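Local structure of probable secreted solute-binding lipoprotein (Streptomyces coelicolor, 3I3V) at residues 155-159 with 160-164; 379-382 with 383-387. The protein probably serves as the extracellular solute-binding lipoprotein of a transport system, capturing a substrate outside the cell for passage across the membrane. All blocks are in the same frame, centred on the assembly; numbering follows the deposited sequence.

Interaction 1: residues 155-159 with 160-164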
loop_
_atom_site.group_PDB
_atom_site.type_symbol
_atom_site.label_atom_id
_atom_site.label_comp_id
_atom_site.label_asym_id
_atom_site.label_seq_id
_atom_site.Cartn_x
_atom_site.Cartn_y
_atom_site.Cartn_z
ATOM N N ARG C 155 -14.172 -40.936 64.356
ATOM C CA ARG C 155 -14.466 -41.123 65.774
ATOM C C ARG C 155 -15.587 -40.179 66.202
ATOM O O ARG C 155 -16.609 -40.612 66.735
ATOM C CB ARG C 155 -13.218 -40.848 66.615
ATOM C CG ARG C 155 -12.247 -42.005 66.687
ATOM C CD ARG C 155 -12.906 -43.196 67.373
ATOM N NE ARG C 155 -13.258 -44.236 66.417
ATOM C CZ ARG C 155 -14.023 -45.289 66.689
ATOM N NH1 ARG C 155 -14.541 -45.458 67.902
ATOM N NH2 ARG C 155 -14.255 -46.188 65.742
ATOM N N LYS C 156 -15.393 -38.886 65.958
ATOM C CA LYS C 156 -16.402 -37.896 66.316
ATOM C C LYS C 156 -17.759 -38.240 65.718
ATOM O O LYS C 156 -18.773 -38.195 66.412
ATOM C CB LYS C 156 -15.970 -36.503 65.857
ATOM C CG LYS C 156 -14.884 -35.881 66.725
ATOM C CD LYS C 156 -14.657 -34.429 66.339
ATOM C CE LYS C 156 -14.245 -33.581 67.542
ATOM N NZ LYS C 156 -12.941 -34.002 68.118
ATOM N N LEU C 157 -17.770 -38.589 64.433
ATOM C CA LEU C 157 -19.004 -38.958 63.738
ATOM C C LEU C 157 -19.714 -40.142 64.398
ATOM O O LEU C 157 -20.915 -40.100 64.639
ATOM C CB LEU C 157 -18.703 -39.290 62.275
ATOM C CG LEU C 157 -18.456 -38.121 61.320
ATOM C CD1 LEU C 157 -17.733 -38.611 60.075
ATOM C CD2 LEU C 157 -19.793 -37.485 60.941
ATOM N N ARG C 158 -18.970 -41.202 64.680
ATOM C CA ARG C 158 -19.549 -42.386 65.317
ATOM C C ARG C 158 -20.103 -42.066 66.710
ATOM O O ARG C 158 -21.082 -42.672 67.145
ATOM C CB ARG C 158 -18.497 -43.503 65.423
ATOM C CG ARG C 158 -18.324 -44.351 64.172
ATOM C CD ARG C 158 -17.122 -45.261 64.320
ATOM N NE ARG C 158 -16.937 -46.159 63.184
ATOM C CZ ARG C 158 -17.630 -47.275 62.991
ATOM N NH1 ARG C 158 -18.561 -47.648 63.856
ATOM N NH2 ARG C 158 -17.388 -48.021 61.928
ATOM N N ALA C 159 -19.475 -41.110 67.396
ATOM C CA ALA C 159 -19.898 -40.706 68.738
ATOM C C ALA C 159 -21.312 -40.140 68.758
ATOM O O ALA C 159 -22.004 -40.240 69.770
ATOM C CB ALA C 159 -18.920 -39.682 69.312
ATOM N N LYS C 160 -21.735 -39.538 67.647
ATOM C CA LYS C 160 -23.076 -38.980 67.552
ATOM C C LYS C 160 -23.978 -40.003 66.874
ATOM O O LYS C 160 -25.132 -39.718 66.552
ATOM C CB LYS C 160 -23.073 -37.678 66.744
ATOM C CG LYS C 160 -22.056 -36.637 67.212
ATOM C CD LYS C 160 -22.166 -36.322 68.706
ATOM C CE LYS C 160 -23.525 -35.753 69.080
ATOM N NZ LYS C 160 -23.590 -35.449 70.540
ATOM N N GLY C 161 -23.434 -41.195 66.650
ATOM C CA GLY C 161 -24.196 -42.258 66.021
ATOM C C GLY C 161 -24.329 -42.130 64.517
ATOM O O GLY C 161 -25.260 -42.688 63.925
ATOM N N ILE C 162 -23.406 -41.401 63.897
ATOM C CA ILE C 162 -23.425 -41.208 62.450
ATOM C C ILE C 162 -22.281 -41.992 61.796
ATOM O O ILE C 162 -21.120 -41.868 62.191
ATOM C CB ILE C 162 -23.276 -39.717 62.091
ATOM C CG1 ILE C 162 -24.331 -38.894 62.843
ATOM C CG2 ILE C 162 -23.398 -39.539 60.586
ATOM C CD1 ILE C 162 -24.185 -37.388 62.684
ATOM N N ALA C 163 -22.612 -42.807 60.804
ATOM C CA ALA C 163 -21.600 -43.596 60.120
ATOM C C ALA C 163 -20.661 -42.647 59.384
ATOM O O ALA C 163 -21.091 -41.617 58.870
ATOM C CB ALA C 163 -22.260 -44.566 59.140
ATOM N N PRO C 164 -19.357 -42.969 59.356
ATOM C CA PRO C 164 -18.347 -42.147 58.681
ATOM C C PRO C 164 -18.328 -42.336 57.162
ATOM O O PRO C 164 -19.119 -41.696 56.456
ATOM C CB PRO C 164 -17.046 -42.574 59.363
ATOM C CG PRO C 164 -17.299 -44.005 59.681
ATOM C CD PRO C 164 -18.717 -43.983 60.211
#
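The carbonyl oxygen of L157 is gripped twice across this turn, by K160 N and I162 N, which reach it from opposite faces of its plane. The I162 N to L157 O bond is the shorter, at 2.9 Å, with an N-H...O angle of 153°; K160 N lies 3.2 Å from L157 O, well above the carbonyl plane. Nested within the I162 N to L157 O bond is G161 N to R158 O, 2.8 Å. These two nested bonds define a Schellman motif, and G161 is its C-prime residue: its phi of 78° is a value glycine tolerates far better than other residues. The motif ends helix 147-159 and turns the chain back along it.

The reversal is sealed by apolar contacts. With CG anti to the carbonyl carbon (chi1 -77°), the L157 branch point lies beside the backbone N, and its two methyls part: CD2 meets I162 CG2 at 4.2 Å, while L157 CD1 lies 3.9 Å from P164 CA and also touches CB of that proline. R158, extended from CG to NE, passes the proline ring at a slant; R158 CG is 4.0 Å from P164 CD, and that same ring carbon sits over one face of the guanidinium. The polar end of R158 is engaged beyond the turn, through NE to G219 O and a salt bridge from NH1 to D223.

L157 packs against L135 and A138 of helix 132-138 and against A243, and I162 reaches L134. From the turn the chain enters strand 163-166, which pairs in parallel with strand 242-246, so the motif makes the helix-to-strand connection at the margin of the larger sheet.

Interaction 2: residues 379-382 with 383-387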
loop_
_atom_site.group_PDB
_atom_site.type_symbol
_atom_site.label_atom_id
_atom_site.label_comp_id
_atom_site.label_asym_id
_atom_site.label_seq_id
_atom_site.Cartn_x
_atom_site.Cartn_y
_atom_site.Cartn_z
ATOM N N ARG C 379 -12.572 -55.789 59.396
ATOM C CA ARG C 379 -11.653 -55.319 60.427
ATOM C C ARG C 379 -10.827 -56.417 61.073
ATOM O O ARG C 379 -11.313 -57.516 61.334
ATOM C CB ARG C 379 -12.422 -54.565 61.506
ATOM C CG ARG C 379 -13.301 -53.483 60.946
ATOM C CD ARG C 379 -14.035 -52.747 62.034
ATOM N NE ARG C 379 -13.165 -51.871 62.806
ATOM C CZ ARG C 379 -13.617 -50.864 63.543
ATOM N NH1 ARG C 379 -14.921 -50.624 63.592
ATOM N NH2 ARG C 379 -12.777 -50.102 64.230
ATOM N N GLY C 380 -9.565 -56.105 61.332
ATOM C CA GLY C 380 -8.677 -57.067 61.955
ATOM C C GLY C 380 -7.883 -57.894 60.963
ATOM O O GLY C 380 -6.881 -58.499 61.336
ATOM N N THR C 381 -8.327 -57.922 59.707
ATOM C CA THR C 381 -7.655 -58.691 58.655
ATOM C C THR C 381 -6.279 -58.121 58.357
ATOM O O THR C 381 -6.148 -57.061 57.750
ATOM C CB THR C 381 -8.477 -58.690 57.356
ATOM O OG1 THR C 381 -9.776 -59.230 57.612
ATOM C CG2 THR C 381 -7.794 -59.531 56.292
ATOM N N SER C 382 -5.254 -58.849 58.781
ATOM C CA SER C 382 -3.866 -58.438 58.598
ATOM C C SER C 382 -3.525 -57.980 57.195
ATOM O O SER C 382 -4.110 -58.443 56.222
ATOM C CB SER C 382 -2.929 -59.583 58.980
ATOM O OG SER C 382 -3.219 -60.747 58.225
ATOM N N PRO C 383 -2.563 -57.050 57.080
ATOM C CA PRO C 383 -2.115 -56.511 55.792
ATOM C C PRO C 383 -1.543 -57.642 54.942
ATOM O O PRO C 383 -1.572 -57.589 53.712
ATOM C CB PRO C 383 -1.039 -55.503 56.193
ATOM C CG PRO C 383 -1.525 -55.021 57.525
ATOM C CD PRO C 383 -1.957 -56.303 58.196
ATOM N N ALA C 384 -1.024 -58.662 55.618
ATOM C CA ALA C 384 -0.443 -59.815 54.950
ATOM C C ALA C 384 -1.539 -60.621 54.279
ATOM O O ALA C 384 -1.346 -61.166 53.193
ATOM C CB ALA C 384 0.298 -60.686 55.962
ATOM N N ARG C 385 -2.691 -60.707 54.936
ATOM C CA ARG C 385 -3.807 -61.448 54.385
ATOM C C ARG C 385 -4.483 -60.646 53.277
ATOM O O ARG C 385 -4.973 -61.218 52.296
ATOM C CB ARG C 385 -4.803 -61.801 55.489
ATOM C CG ARG C 385 -4.321 -62.910 56.417
ATOM C CD ARG C 385 -5.352 -63.180 57.500
ATOM N NE ARG C 385 -6.668 -63.433 56.922
ATOM C CZ ARG C 385 -7.800 -63.461 57.618
ATOM N NH1 ARG C 385 -7.780 -63.249 58.931
ATOM N NH2 ARG C 385 -8.954 -63.702 57.001
ATOM N N VAL C 386 -4.504 -59.323 53.432
ATOM C CA VAL C 386 -5.089 -58.449 52.419
ATOM C C VAL C 386 -4.293 -58.663 51.135
ATOM O O VAL C 386 -4.852 -58.952 50.077
ATOM C CB VAL C 386 -5.002 -56.961 52.852
ATOM C CG1 VAL C 386 -5.012 -56.044 51.628
ATOM C CG2 VAL C 386 -6.178 -56.626 53.763
ATOM N N ARG C 387 -2.977 -58.541 51.257
ATOM C CA ARG C 387 -2.069 -58.723 50.139
ATOM C C ARG C 387 -2.190 -60.104 49.498
ATOM O O ARG C 387 -2.140 -60.230 48.275
ATOM C CB ARG C 387 -0.637 -58.494 50.604
ATOM C CG ARG C 387 0.405 -58.596 49.517
ATOM C CD ARG C 387 1.726 -58.055 50.038
ATOM N NE ARG C 387 2.873 -58.428 49.215
ATOM C CZ ARG C 387 3.209 -59.681 48.928
ATOM N NH1 ARG C 387 2.475 -60.685 49.392
ATOM N NH2 ARG C 387 4.296 -59.933 48.205
#
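Hydrogen bonds from R385 and V386 back to S382 start helix 383-392, one of them a weak side-chain cap. The clearest is V386 N to S382 O, 3.0 Å with an N-H...O angle of 154°. R385 N adds two weak bonds, one to that same oxygen and one to S382 OG at 3.3 Å. The second is the capping bond that identifies S382 as the N-cap residue; with chi1 at 57°, OG stands between the backbone N and the carbonyl carbon, turned to the first helical turn.

Van der Waals contacts form the other group. R385 runs past the serine, its CG modelled 3.0 Å from S382 OG, too close to be taken at face value. T381 CG2 rests 3.8 Å from R385 CB and sits over the centre of one guanidinium face, the two side chains crossing at about a right angle. V386 CG2 lies 4.0 Å from T381 O.

T381 OG1 bonds back to T378 O, just after helix 363-377. P383 and V386 pack on I209 of helix 203-217, and T381 O accepts from R216, so the loop joining the two C-terminal helices lies against helix 203-217.

Overall arrangement
Going from the N terminus, interaction 1 comes first, closing the turn between helix 147-159 and strand 163-166; interaction 2 follows more than two hundred residues later, in the loop between helices 363-377 and 383-392. The two are in series and neither nest nor cross. One is a helix C-terminal cap and the other an N-terminal cap, with centres about 24 Å apart. Helix 203-217 and the residues after it bring them together: arginines of 155-159 bond to A218, G219 and D223, while R379 and G380 bond to D217. R158 NH2 and R379 NH1 lie 4.0 Å apart there, like charges, but G219 O and D223 engage the R158 guanidinium and R379 NH2 donates to D217 O.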